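PDB 2HF9: probable hydrogenase maturation factor HypB from Methanocaldococcus jannaschii, which binds GTP and probably hydrolyses it slowly, an activity thought to be needed for nickel insertion into [NiFe] hydrogenases during their maturation. Local coordinates for residues C100-H105 and L122-V127; I169-I174 and V200-L205. All blocks are in the same frame, centred on the assembly; numbering follows the deposited sequence.

Contact 1: C100-H105 and L122-V127; sequences CHLDAH and LFIENV. With ZN (zinc ion), chain D; MG (magnesium ion), chain C; GSP (5'-guanosine-diphosphate-monothiophosphate), chain E.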
ATOM      1  N   CYS A 100      -6.218  -3.425  -8.736  1.00 21.29           N
ATOM      2  CA  CYS A 100      -5.226  -3.451  -7.661  1.00 21.09           C
ATOM      3  C   CYS A 100      -4.067  -4.408  -7.952  1.00 20.37           C
ATOM      4  O   CYS A 100      -3.339  -4.814  -7.041  1.00 20.23           O
ATOM      5  CB  CYS A 100      -5.896  -3.802  -6.330  1.00 21.46           C
ATOM      6  SG  CYS A 100      -6.838  -5.332  -6.353  1.00 23.84           S
ATOM      7  N   HIS A 101      -3.901  -4.752  -9.228  1.00 19.48           N
ATOM      8  CA  HIS A 101      -2.850  -5.660  -9.688  1.00 18.57           C
ATOM      9  C   HIS A 101      -2.752  -5.601 -11.211  1.00 17.88           C
ATOM     10  O   HIS A 101      -3.728  -5.277 -11.888  1.00 17.35           O
ATOM     11  CB  HIS A 101      -3.160  -7.099  -9.259  1.00 18.82           C
ATOM     12  CG  HIS A 101      -4.397  -7.665  -9.889  1.00 19.15           C
ATOM     13  ND1 HIS A 101      -5.646  -7.548  -9.317  1.00 19.98           N
ATOM     14  CD2 HIS A 101      -4.577  -8.341 -11.049  1.00 19.76           C
ATOM     15  CE1 HIS A 101      -6.540  -8.135 -10.093  1.00 20.04           C
ATOM     16  NE2 HIS A 101      -5.918  -8.622 -11.151  1.00 20.20           N
ATOM     17  N   LEU A 102      -1.571  -5.906 -11.741  1.00 17.12           N
ATOM     18  CA  LEU A 102      -1.440  -6.238 -13.156  1.00 16.63           C
ATOM     19  C   LEU A 102      -1.848  -7.699 -13.329  1.00 16.34           C
ATOM     20  O   LEU A 102      -1.859  -8.455 -12.360  1.00 16.70           O
ATOM     21  CB  LEU A 102       0.005  -6.044 -13.634  1.00 16.35           C
ATOM     22  CG  LEU A 102       0.573  -4.629 -13.758  1.00 15.84           C
ATOM     23  CD1 LEU A 102       2.060  -4.706 -14.042  1.00 16.22           C
ATOM     24  CD2 LEU A 102      -0.127  -3.840 -14.844  1.00 15.55           C
ATOM     25  N   ASP A 103      -2.185  -8.094 -14.554  1.00 16.13           N
ATOM     26  CA  ASP A 103      -2.439  -9.506 -14.856  1.00 15.91           C
ATOM     27  C   ASP A 103      -1.675  -9.949 -16.110  1.00 15.62           C
ATOM     28  O   ASP A 103      -1.113  -9.118 -16.817  1.00 15.51           O
ATOM     29  CB  ASP A 103      -3.951  -9.804 -14.938  1.00 16.11           C
ATOM     30  CG  ASP A 103      -4.643  -9.131 -16.124  1.00 16.97           C
ATOM     31  OD1 ASP A 103      -3.963  -8.656 -17.052  1.00 16.99           O
ATOM     32  OD2 ASP A 103      -5.893  -9.092 -16.128  1.00 18.71           O
ATOM     33  N   ALA A 104      -1.639 -11.254 -16.370  1.00 15.52           N
ATOM     34  CA  ALA A 104      -0.906 -11.791 -17.523  1.00 15.55           C
ATOM     35  C   ALA A 104      -1.446 -11.283 -18.864  1.00 15.70           C
ATOM     36  O   ALA A 104      -0.685 -11.107 -19.819  1.00 15.65           O
ATOM     37  CB  ALA A 104      -0.906 -13.306 -17.493  1.00 15.47           C
ATOM     38  N   HIS A 105      -2.756 -11.049 -18.923  1.00 15.54           N
ATOM     39  CA  HIS A 105      -3.412 -10.567 -20.130  1.00 15.57           C
ATOM     40  C   HIS A 105      -2.867  -9.210 -20.572  1.00 15.44           C
ATOM     41  O   HIS A 105      -2.421  -9.054 -21.714  1.00 15.19           O
ATOM     42  CB  HIS A 105      -4.933 -10.507 -19.924  1.00 15.57           C
ATOM     43  CG  HIS A 105      -5.682  -9.992 -21.112  1.00 16.26           C
ATOM     44  ND1 HIS A 105      -6.588  -8.957 -21.029  1.00 16.89           N
ATOM     45  CD2 HIS A 105      -5.648 -10.360 -22.414  1.00 16.22           C
ATOM     46  CE1 HIS A 105      -7.086  -8.715 -22.229  1.00 17.89           C
ATOM     47  NE2 HIS A 105      -6.533  -9.554 -23.087  1.00 17.05           N
ATOM     48  N   LEU A 122      13.595  -8.038 -18.621  1.00 10.85           N
ATOM     49  CA  LEU A 122      12.348  -7.294 -18.494  1.00 10.75           C
ATOM     50  C   LEU A 122      12.013  -7.054 -17.026  1.00 10.37           C
ATOM     51  O   LEU A 122      11.864  -8.003 -16.254  1.00 10.58           O
ATOM     52  CB  LEU A 122      11.197  -8.037 -19.189  1.00 10.57           C
ATOM     53  CG  LEU A 122       9.788  -7.435 -19.077  1.00 10.96           C
ATOM     54  CD1 LEU A 122       9.708  -6.044 -19.696  1.00 10.90           C
ATOM     55  CD2 LEU A 122       8.757  -8.363 -19.709  1.00 10.94           C
ATOM     56  N   PHE A 123      11.907  -5.783 -16.651  1.00 10.16           N
ATOM     57  CA  PHE A 123      11.502  -5.407 -15.298  1.00  9.93           C
ATOM     58  C   PHE A 123      10.076  -4.879 -15.345  1.00  9.61           C
ATOM     59  O   PHE A 123       9.795  -3.885 -16.019  1.00  9.86           O
ATOM     60  CB  PHE A 123      12.426  -4.331 -14.702  1.00  9.94           C
ATOM     61  CG  PHE A 123      13.878  -4.742 -14.584  1.00 10.17           C
ATOM     62  CD1 PHE A 123      14.885  -3.783 -14.726  1.00 10.09           C
ATOM     63  CD2 PHE A 123      14.242  -6.061 -14.320  1.00 10.58           C
ATOM     64  CE1 PHE A 123      16.233  -4.129 -14.612  1.00 10.37           C
ATOM     65  CE2 PHE A 123      15.590  -6.425 -14.210  1.00 10.64           C
ATOM     66  CZ  PHE A 123      16.588  -5.452 -14.358  1.00 10.38           C
ATOM     67  N   ILE A 124       9.176  -5.551 -14.637  1.00  9.26           N
ATOM     68  CA  ILE A 124       7.789  -5.113 -14.560  1.00  9.09           C
ATOM     69  C   ILE A 124       7.498  -4.533 -13.182  1.00  9.11           C
ATOM     70  O   ILE A 124       7.611  -5.240 -12.176  1.00  8.75           O
ATOM     71  CB  ILE A 124       6.799  -6.273 -14.834  1.00  9.06           C
ATOM     72  CG1 ILE A 124       7.153  -7.009 -16.132  1.00  8.87           C
ATOM     73  CG2 ILE A 124       5.356  -5.753 -14.853  1.00  9.26           C
ATOM     74  CD1 ILE A 124       6.220  -8.175 -16.451  1.00  9.00           C
ATOM     75  N   GLU A 125       7.134  -3.253 -13.130  1.00  9.16           N
ATOM     76  CA  GLU A 125       6.692  -2.675 -11.867  1.00  9.82           C
ATOM     77  C   GLU A 125       5.188  -2.829 -11.722  1.00 10.22           C
ATOM     78  O   GLU A 125       4.411  -2.175 -12.420  1.00  9.98           O
ATOM     79  CB  GLU A 125       7.100  -1.211 -11.706  1.00  9.82           C
ATOM     80  CG  GLU A 125       6.746  -0.672 -10.324  1.00  9.47           C
ATOM     81  CD  GLU A 125       7.368   0.669 -10.023  1.00  9.00           C
ATOM     82  OE1 GLU A 125       8.371   1.022 -10.666  1.00  9.36           O
ATOM     83  OE2 GLU A 125       6.851   1.385  -9.140  1.00  9.59           O
ATOM     84  N   ASN A 126       4.799  -3.715 -10.812  1.00 10.78           N
ATOM     85  CA  ASN A 126       3.404  -3.974 -10.517  1.00 11.56           C
ATOM     86  C   ASN A 126       2.802  -2.795  -9.759  1.00 12.39           C
ATOM     87  O   ASN A 126       3.522  -1.886  -9.336  1.00 12.38           O
ATOM     88  CB  ASN A 126       3.295  -5.250  -9.677  1.00 11.25           C
ATOM     89  CG  ASN A 126       2.070  -6.070 -10.010  1.00 11.18           C
ATOM     90  OD1 ASN A 126       0.965  -5.541 -10.167  1.00 11.66           O
ATOM     91  ND2 ASN A 126       2.256  -7.378 -10.101  1.00 10.58           N
ATOM     92  N   VAL A 127       1.487  -2.801  -9.579  1.00 13.65           N
ATOM     93  CA  VAL A 127       0.850  -1.741  -8.799  1.00 14.93           C
ATOM     94  C   VAL A 127       1.211  -1.919  -7.314  1.00 15.33           C
ATOM     95  O   VAL A 127       1.419  -3.044  -6.854  1.00 15.60           O
ATOM     96  CB  VAL A 127      -0.685  -1.680  -9.015  1.00 15.11           C
ATOM     97  CG1 VAL A 127      -1.050  -1.907 -10.487  1.00 15.98           C
ATOM     98  CG2 VAL A 127      -1.383  -2.682  -8.148  1.00 15.95           C
TER
HETATM   99 ZN    ZN D 302      -6.416  -9.662 -24.939  0.50 14.15          ZN
HETATM  100 MG    MG C 301       7.168   3.407  -8.506  1.00  9.08          MG
HETATM  101  PG  GSP E 300       5.085   3.693  -6.090  1.00 11.07           P
HETATM  102  O3B GSP E 300       6.401   3.834  -5.175  1.00  9.62           O
HETATM  103  S1G GSP E 300       3.993   2.571  -5.369  1.00 14.64           S
HETATM  104  O2G GSP E 300       4.455   5.098  -6.146  1.00 11.12           O
HETATM  105  O3G GSP E 300       5.499   3.251  -7.503  1.00 11.07           O
HETATM  106  PB  GSP E 300       7.762   2.993  -5.386  1.00  7.54           P
HETATM  107  O1B GSP E 300       7.661   1.733  -4.622  1.00  6.95           O
HETATM  108  O2B GSP E 300       8.109   2.783  -6.803  1.00  6.70           O
HETATM  109  PA  GSP E 300       9.857   4.998  -5.128  1.00  8.40           P
HETATM  110  O1A GSP E 300      10.972   4.387  -5.889  1.00  7.61           O
HETATM  111  O2A GSP E 300       9.161   6.048  -5.915  1.00  7.27           O
HETATM  112  O3A GSP E 300       8.828   3.892  -4.572  1.00  7.92           O
HETATM  113  O5' GSP E 300      10.440   5.553  -3.743  1.00  8.66           O
HETATM  114  C5' GSP E 300       9.595   6.157  -2.784  1.00  9.19           C
HETATM  115  C4' GSP E 300      10.387   7.167  -1.960  1.00  9.10           C
HETATM  116  O4' GSP E 300      11.295   6.505  -1.096  1.00  8.82           O
HETATM  117  C3' GSP E 300      11.218   8.117  -2.807  1.00  9.46           C
HETATM  118  O3' GSP E 300      11.125   9.376  -2.181  1.00 10.23           O
HETATM  119  C2' GSP E 300      12.627   7.578  -2.698  1.00  9.52           C
HETATM  120  O2' GSP E 300      13.593   8.592  -2.782  1.00 11.22           O
HETATM  121  C1' GSP E 300      12.620   6.966  -1.310  1.00  8.75           C
HETATM  122  N9  GSP E 300      13.500   5.807  -1.092  1.00  8.24           N
HETATM  123  C8  GSP E 300      13.519   4.612  -1.768  1.00  8.37           C
HETATM  124  N7  GSP E 300      14.450   3.821  -1.189  1.00  8.78           N
HETATM  125  C5  GSP E 300      15.008   4.486  -0.151  1.00  8.34           C
HETATM  126  C6  GSP E 300      15.995   4.146   0.773  1.00  8.74           C
HETATM  127  O6  GSP E 300      16.536   3.043   0.729  1.00  7.63           O
HETATM  128  N1  GSP E 300      16.354   5.061   1.747  1.00  8.29           N
HETATM  129  C2  GSP E 300      15.744   6.303   1.798  1.00  8.22           C
HETATM  130  N2  GSP E 300      16.096   7.182   2.731  1.00  8.01           N
HETATM  131  N3  GSP E 300      14.762   6.635   0.882  1.00  8.10           N
HETATM  132  C4  GSP E 300      14.405   5.734  -0.074  1.00  8.28           C
HETATM  133  O   HOH W   1      -0.128  -9.252 -10.141  1.00 14.34           O
HETATM  134  O   HOH W   2       7.493   5.346  -7.953  1.00  8.69           O
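Cys100-Leu102 and Ile124-Val127 run nearly antiparallel, their end-to-end directions 165° apart, with the CA atoms of His101 and Val127 5.5 Å apart. One amide oxygen organises the meeting: Asn126 OD1 accepts Leu102 N at 3.0 Å in an almost straight bond, the donor tilted 20° from the carbonyl plane. It also takes Val127 N at 2.9 Å, this donor in the carbonyl plane on a lone pair. A water links Asn126 ND2 to Leu102 O, and Asp42 accepts from the same ND2, so the amide is held from both ends. With Val127 CG1 beside its backbone N (chi1 -40°), CG2 falls between that N and the carbonyl carbon and meets Cys100 O at 3.1 Å, while Leu102 CD1 meets Ile124 CG2 at 3.6 Å. Thus the loop of Cys100 and His101, both zinc ligands and by similarity nickel ligands, is fixed beside Glu125, whose OE2 binds magnesium at 2.1 Å, with Thr52 and Asp80. Cys100 is here disulfide-bonded to Cys132. The loop leads into helix 104-111, where His105 binds zinc with His109, and which packs on helix 18-35; strand 121-125 lies between strands 68-74 and 39-45, with helix 51-62 against Phe123 and Glu125.

Contact 2: I169-I174 and V200-L205; sequences IVINKI and VVLLSL. With GSP (5'-guanosine-diphosphate-monothiophosphate), chain E.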
ATOM      1  N   ILE A 169      12.761 -11.261  -1.289  1.00  7.94           N
ATOM      2  CA  ILE A 169      12.135 -10.284  -0.412  1.00  7.62           C
ATOM      3  C   ILE A 169      13.173  -9.216  -0.061  1.00  7.50           C
ATOM      4  O   ILE A 169      14.232  -9.509   0.510  1.00  7.30           O
ATOM      5  CB  ILE A 169      11.533 -10.944   0.847  1.00  7.78           C
ATOM      6  CG1 ILE A 169      10.398 -11.896   0.441  1.00  7.88           C
ATOM      7  CG2 ILE A 169      11.011  -9.882   1.813  1.00  7.26           C
ATOM      8  CD1 ILE A 169      10.005 -12.931   1.487  1.00  8.69           C
ATOM      9  N   VAL A 170      12.867  -7.984  -0.451  1.00  7.03           N
ATOM     10  CA  VAL A 170      13.736  -6.839  -0.203  1.00  6.82           C
ATOM     11  C   VAL A 170      13.153  -5.993   0.926  1.00  6.91           C
ATOM     12  O   VAL A 170      12.023  -5.501   0.833  1.00  6.89           O
ATOM     13  CB  VAL A 170      13.917  -5.978  -1.482  1.00  6.64           C
ATOM     14  CG1 VAL A 170      14.773  -4.751  -1.200  1.00  6.64           C
ATOM     15  CG2 VAL A 170      14.537  -6.813  -2.597  1.00  6.53           C
ATOM     16  N   ILE A 171      13.920  -5.868   2.004  1.00  6.85           N
ATOM     17  CA  ILE A 171      13.580  -4.983   3.106  1.00  6.79           C
ATOM     18  C   ILE A 171      14.394  -3.715   2.882  1.00  6.52           C
ATOM     19  O   ILE A 171      15.593  -3.654   3.197  1.00  6.36           O
ATOM     20  CB  ILE A 171      13.865  -5.640   4.480  1.00  6.80           C
ATOM     21  CG1 ILE A 171      13.056  -6.939   4.622  1.00  7.62           C
ATOM     22  CG2 ILE A 171      13.532  -4.680   5.623  1.00  7.34           C
ATOM     23  CD1 ILE A 171      13.648  -7.957   5.589  1.00  7.48           C
ATOM     24  N   ASN A 172      13.733  -2.725   2.288  1.00  6.36           N
ATOM     25  CA  ASN A 172      14.372  -1.499   1.836  1.00  6.35           C
ATOM     26  C   ASN A 172      14.308  -0.402   2.908  1.00  6.69           C
ATOM     27  O   ASN A 172      13.619  -0.557   3.926  1.00  6.48           O
ATOM     28  CB  ASN A 172      13.725  -1.030   0.515  1.00  6.34           C
ATOM     29  CG  ASN A 172      14.492   0.096  -0.163  1.00  6.54           C
ATOM     30  OD1 ASN A 172      13.887   1.015  -0.735  1.00  8.32           O
ATOM     31  ND2 ASN A 172      15.818   0.039  -0.106  1.00  5.12           N
ATOM     32  N   LYS A 173      15.033   0.691   2.668  1.00  6.88           N
ATOM     33  CA  LYS A 173      15.097   1.857   3.565  1.00  7.42           C
ATOM     34  C   LYS A 173      15.660   1.507   4.943  1.00  7.86           C
ATOM     35  O   LYS A 173      15.204   2.042   5.955  1.00  8.09           O
ATOM     36  CB  LYS A 173      13.726   2.547   3.700  1.00  7.24           C
ATOM     37  CG  LYS A 173      13.110   3.014   2.384  1.00  7.33           C
ATOM     38  CD  LYS A 173      11.805   3.770   2.615  1.00  7.49           C
ATOM     39  CE  LYS A 173      10.999   3.859   1.333  1.00  8.44           C
ATOM     40  NZ  LYS A 173       9.537   4.034   1.633  1.00 10.25           N
ATOM     41  N   ILE A 174      16.660   0.629   4.985  1.00  8.40           N
ATOM     42  CA  ILE A 174      17.257   0.241   6.271  1.00  8.94           C
ATOM     43  C   ILE A 174      17.928   1.426   6.969  1.00  9.50           C
ATOM     44  O   ILE A 174      18.109   1.414   8.189  1.00  9.31           O
ATOM     45  CB  ILE A 174      18.223  -0.982   6.165  1.00  9.02           C
ATOM     46  CG1 ILE A 174      19.434  -0.674   5.266  1.00  8.80           C
ATOM     47  CG2 ILE A 174      17.447  -2.240   5.736  1.00  8.47           C
ATOM     48  CD1 ILE A 174      20.540  -1.740   5.311  1.00  9.24           C
ATOM     49  N   VAL A 200      16.402 -13.224   0.987  1.00  9.91           N
ATOM     50  CA  VAL A 200      16.014 -12.055   1.774  1.00  9.36           C
ATOM     51  C   VAL A 200      17.190 -11.084   1.848  1.00  9.13           C
ATOM     52  O   VAL A 200      18.271 -11.441   2.310  1.00  9.03           O
ATOM     53  CB  VAL A 200      15.518 -12.446   3.198  1.00  9.25           C
ATOM     54  CG1 VAL A 200      15.101 -11.206   3.979  1.00  9.52           C
ATOM     55  CG2 VAL A 200      14.351 -13.430   3.119  1.00  8.89           C
ATOM     56  N   VAL A 201      16.972  -9.859   1.380  1.00  8.66           N
ATOM     57  CA  VAL A 201      18.031  -8.855   1.305  1.00  8.30           C
ATOM     58  C   VAL A 201      17.648  -7.598   2.088  1.00  7.97           C
ATOM     59  O   VAL A 201      16.558  -7.052   1.916  1.00  7.61           O
ATOM     60  CB  VAL A 201      18.370  -8.505  -0.176  1.00  8.55           C
ATOM     61  CG1 VAL A 201      19.359  -7.339  -0.273  1.00  8.36           C
ATOM     62  CG2 VAL A 201      18.915  -9.726  -0.912  1.00  8.61           C
ATOM     63  N   LEU A 202      18.551  -7.163   2.965  1.00  7.81           N
ATOM     64  CA  LEU A 202      18.418  -5.883   3.647  1.00  7.59           C
ATOM     65  C   LEU A 202      19.070  -4.815   2.776  1.00  7.54           C
ATOM     66  O   LEU A 202      20.237  -4.936   2.387  1.00  7.47           O
ATOM     67  CB  LEU A 202      19.054  -5.930   5.045  1.00  7.77           C
ATOM     68  CG  LEU A 202      18.375  -6.862   6.060  1.00  8.40           C
ATOM     69  CD1 LEU A 202      19.260  -7.063   7.291  1.00  8.71           C
ATOM     70  CD2 LEU A 202      17.000  -6.330   6.469  1.00  9.65           C
ATOM     71  N   LEU A 203      18.303  -3.780   2.454  1.00  7.10           N
ATOM     72  CA  LEU A 203      18.726  -2.810   1.450  1.00  7.06           C
ATOM     73  C   LEU A 203      18.514  -1.367   1.877  1.00  6.97           C
ATOM     74  O   LEU A 203      17.526  -1.034   2.533  1.00  6.85           O
ATOM     75  CB  LEU A 203      17.984  -3.068   0.124  1.00  6.93           C
ATOM     76  CG  LEU A 203      18.290  -2.163  -1.082  1.00  6.75           C
ATOM     77  CD1 LEU A 203      19.718  -2.344  -1.574  1.00  7.29           C
ATOM     78  CD2 LEU A 203      17.300  -2.389  -2.216  1.00  7.16           C
ATOM     79  N   SER A 204      19.456  -0.512   1.491  1.00  6.94           N
ATOM     80  CA  SER A 204      19.214   0.918   1.446  1.00  6.95           C
ATOM     81  C   SER A 204      19.596   1.413   0.061  1.00  7.15           C
ATOM     82  O   SER A 204      20.750   1.282  -0.348  1.00  6.56           O
ATOM     83  CB  SER A 204      20.030   1.665   2.498  1.00  7.00           C
ATOM     84  OG  SER A 204      19.902   3.066   2.301  1.00  7.26           O
ATOM     85  N   LEU A 205      18.625   1.971  -0.657  1.00  7.12           N
ATOM     86  CA  LEU A 205      18.895   2.578  -1.957  1.00  7.92           C
ATOM     87  C   LEU A 205      19.483   3.983  -1.828  1.00  8.32           C
ATOM     88  O   LEU A 205      19.813   4.616  -2.833  1.00  8.87           O
ATOM     89  CB  LEU A 205      17.633   2.579  -2.824  1.00  7.70           C
ATOM     90  CG  LEU A 205      17.236   1.185  -3.334  1.00  7.55           C
ATOM     91  CD1 LEU A 205      15.809   1.174  -3.849  1.00  8.91           C
ATOM     92  CD2 LEU A 205      18.222   0.675  -4.407  1.00  7.54           C
TER
HETATM   93  PG  GSP E 300       5.085   3.693  -6.090  1.00 11.07           P
HETATM   94  O3B GSP E 300       6.401   3.834  -5.175  1.00  9.62           O
HETATM   95  S1G GSP E 300       3.993   2.571  -5.369  1.00 14.64           S
HETATM   96  O2G GSP E 300       4.455   5.098  -6.146  1.00 11.12           O
HETATM   97  O3G GSP E 300       5.499   3.251  -7.503  1.00 11.07           O
HETATM   98  PB  GSP E 300       7.762   2.993  -5.386  1.00  7.54           P
HETATM   99  O1B GSP E 300       7.661   1.733  -4.622  1.00  6.95           O
HETATM  100  O2B GSP E 300       8.109   2.783  -6.803  1.00  6.70           O
HETATM  101  PA  GSP E 300       9.857   4.998  -5.128  1.00  8.40           P
HETATM  102  O1A GSP E 300      10.972   4.387  -5.889  1.00  7.61           O
HETATM  103  O2A GSP E 300       9.161   6.048  -5.915  1.00  7.27           O
HETATM  104  O3A GSP E 300       8.828   3.892  -4.572  1.00  7.92           O
HETATM  105  O5' GSP E 300      10.440   5.553  -3.743  1.00  8.66           O
HETATM  106  C5' GSP E 300       9.595   6.157  -2.784  1.00  9.19           C
HETATM  107  C4' GSP E 300      10.387   7.167  -1.960  1.00  9.10           C
HETATM  108  O4' GSP E 300      11.295   6.505  -1.096  1.00  8.82           O
HETATM  109  C3' GSP E 300      11.218   8.117  -2.807  1.00  9.46           C
HETATM  110  O3' GSP E 300      11.125   9.376  -2.181  1.00 10.23           O
HETATM  111  C2' GSP E 300      12.627   7.578  -2.698  1.00  9.52           C
HETATM  112  O2' GSP E 300      13.593   8.592  -2.782  1.00 11.22           O
HETATM  113  C1' GSP E 300      12.620   6.966  -1.310  1.00  8.75           C
HETATM  114  N9  GSP E 300      13.500   5.807  -1.092  1.00  8.24           N
HETATM  115  C8  GSP E 300      13.519   4.612  -1.768  1.00  8.37           C
HETATM  116  N7  GSP E 300      14.450   3.821  -1.189  1.00  8.78           N
HETATM  117  C5  GSP E 300      15.008   4.486  -0.151  1.00  8.34           C
HETATM  118  C6  GSP E 300      15.995   4.146   0.773  1.00  8.74           C
HETATM  119  O6  GSP E 300      16.536   3.043   0.729  1.00  7.63           O
HETATM  120  N1  GSP E 300      16.354   5.061   1.747  1.00  8.29           N
HETATM  121  C2  GSP E 300      15.744   6.303   1.798  1.00  8.22           C
HETATM  122  N2  GSP E 300      16.096   7.182   2.731  1.00  8.01           N
HETATM  123  N3  GSP E 300      14.762   6.635   0.882  1.00  8.10           N
HETATM  124  C4  GSP E 300      14.405   5.734  -0.074  1.00  8.28           C
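The guanine of the GTP analogue has Lys173 over one face, the CG of that lysine lying 3.5 Å from both C5 and C6 of the base. With CG beside the backbone N (chi1 -57°) and the chain extended beyond it, Lys173 runs on across the base until its CE is 3.6 Å from the ribose O4'; Lys173 NZ bonds to Gly48 O of its own chain and to Thr150 O of the second subunit. On the N7 and O6 side of the base lies the Asn172 amide, its CG 3.7 Å from O6, flanked by the side chains of Leu203 and Leu205. Leu205 N donates to O6 at 2.7 Å. An alanine in place of Asn172 would probably leave this side of the guanine without its polar neighbour and open a gap between Leu203 and Leu205.

The residues around the base follow directly on two parallel strands, 169-172 and 200-202, inclined by only 15°. Val201 N to Ile169 O and Ile171 N to Val201 O join the strands, and Leu203 N to Ile171 O and Ile174 N to Leu203 O, the latter at 3.1 Å, continue the pairing past them. On one face Ile171 and Leu202 lie side by side, CB of the first 3.8 Å from CD2 of the second, under helix 184-194; Val170, on the opposite face from Ile171, meets Leu203 CD2 through CG1 at 3.6 Å. Asn172-Lys173-Ile174, followed by Asp175, which also binds the nucleotide, form the NKxD guanine-recognition motif of P-loop GTPases, and Ser204-Leu205 probably corresponds to the G5 loop beside it.

Followed from the N terminus, the chain meets contact 1 first: it closes the loop that contains helix 104-111 and returns into strand 121-125. Only after passing through strand 142-148 does it enter contact 2, which closes a beta-alpha-beta crossover through helices 177-180 and 184-194. The two are therefore in series, neither nested nor crossed, with centres about 21 Å apart and nearest atoms about 10 Å apart. Strands 39-45 and 142-148 separate their strands in one parallel sheet, and the bound nucleotide spans them, its phosphate end reached through magnesium at contact 1 and its base at contact 2. Contact 1 additionally joins the sheet to the metal-binding loop.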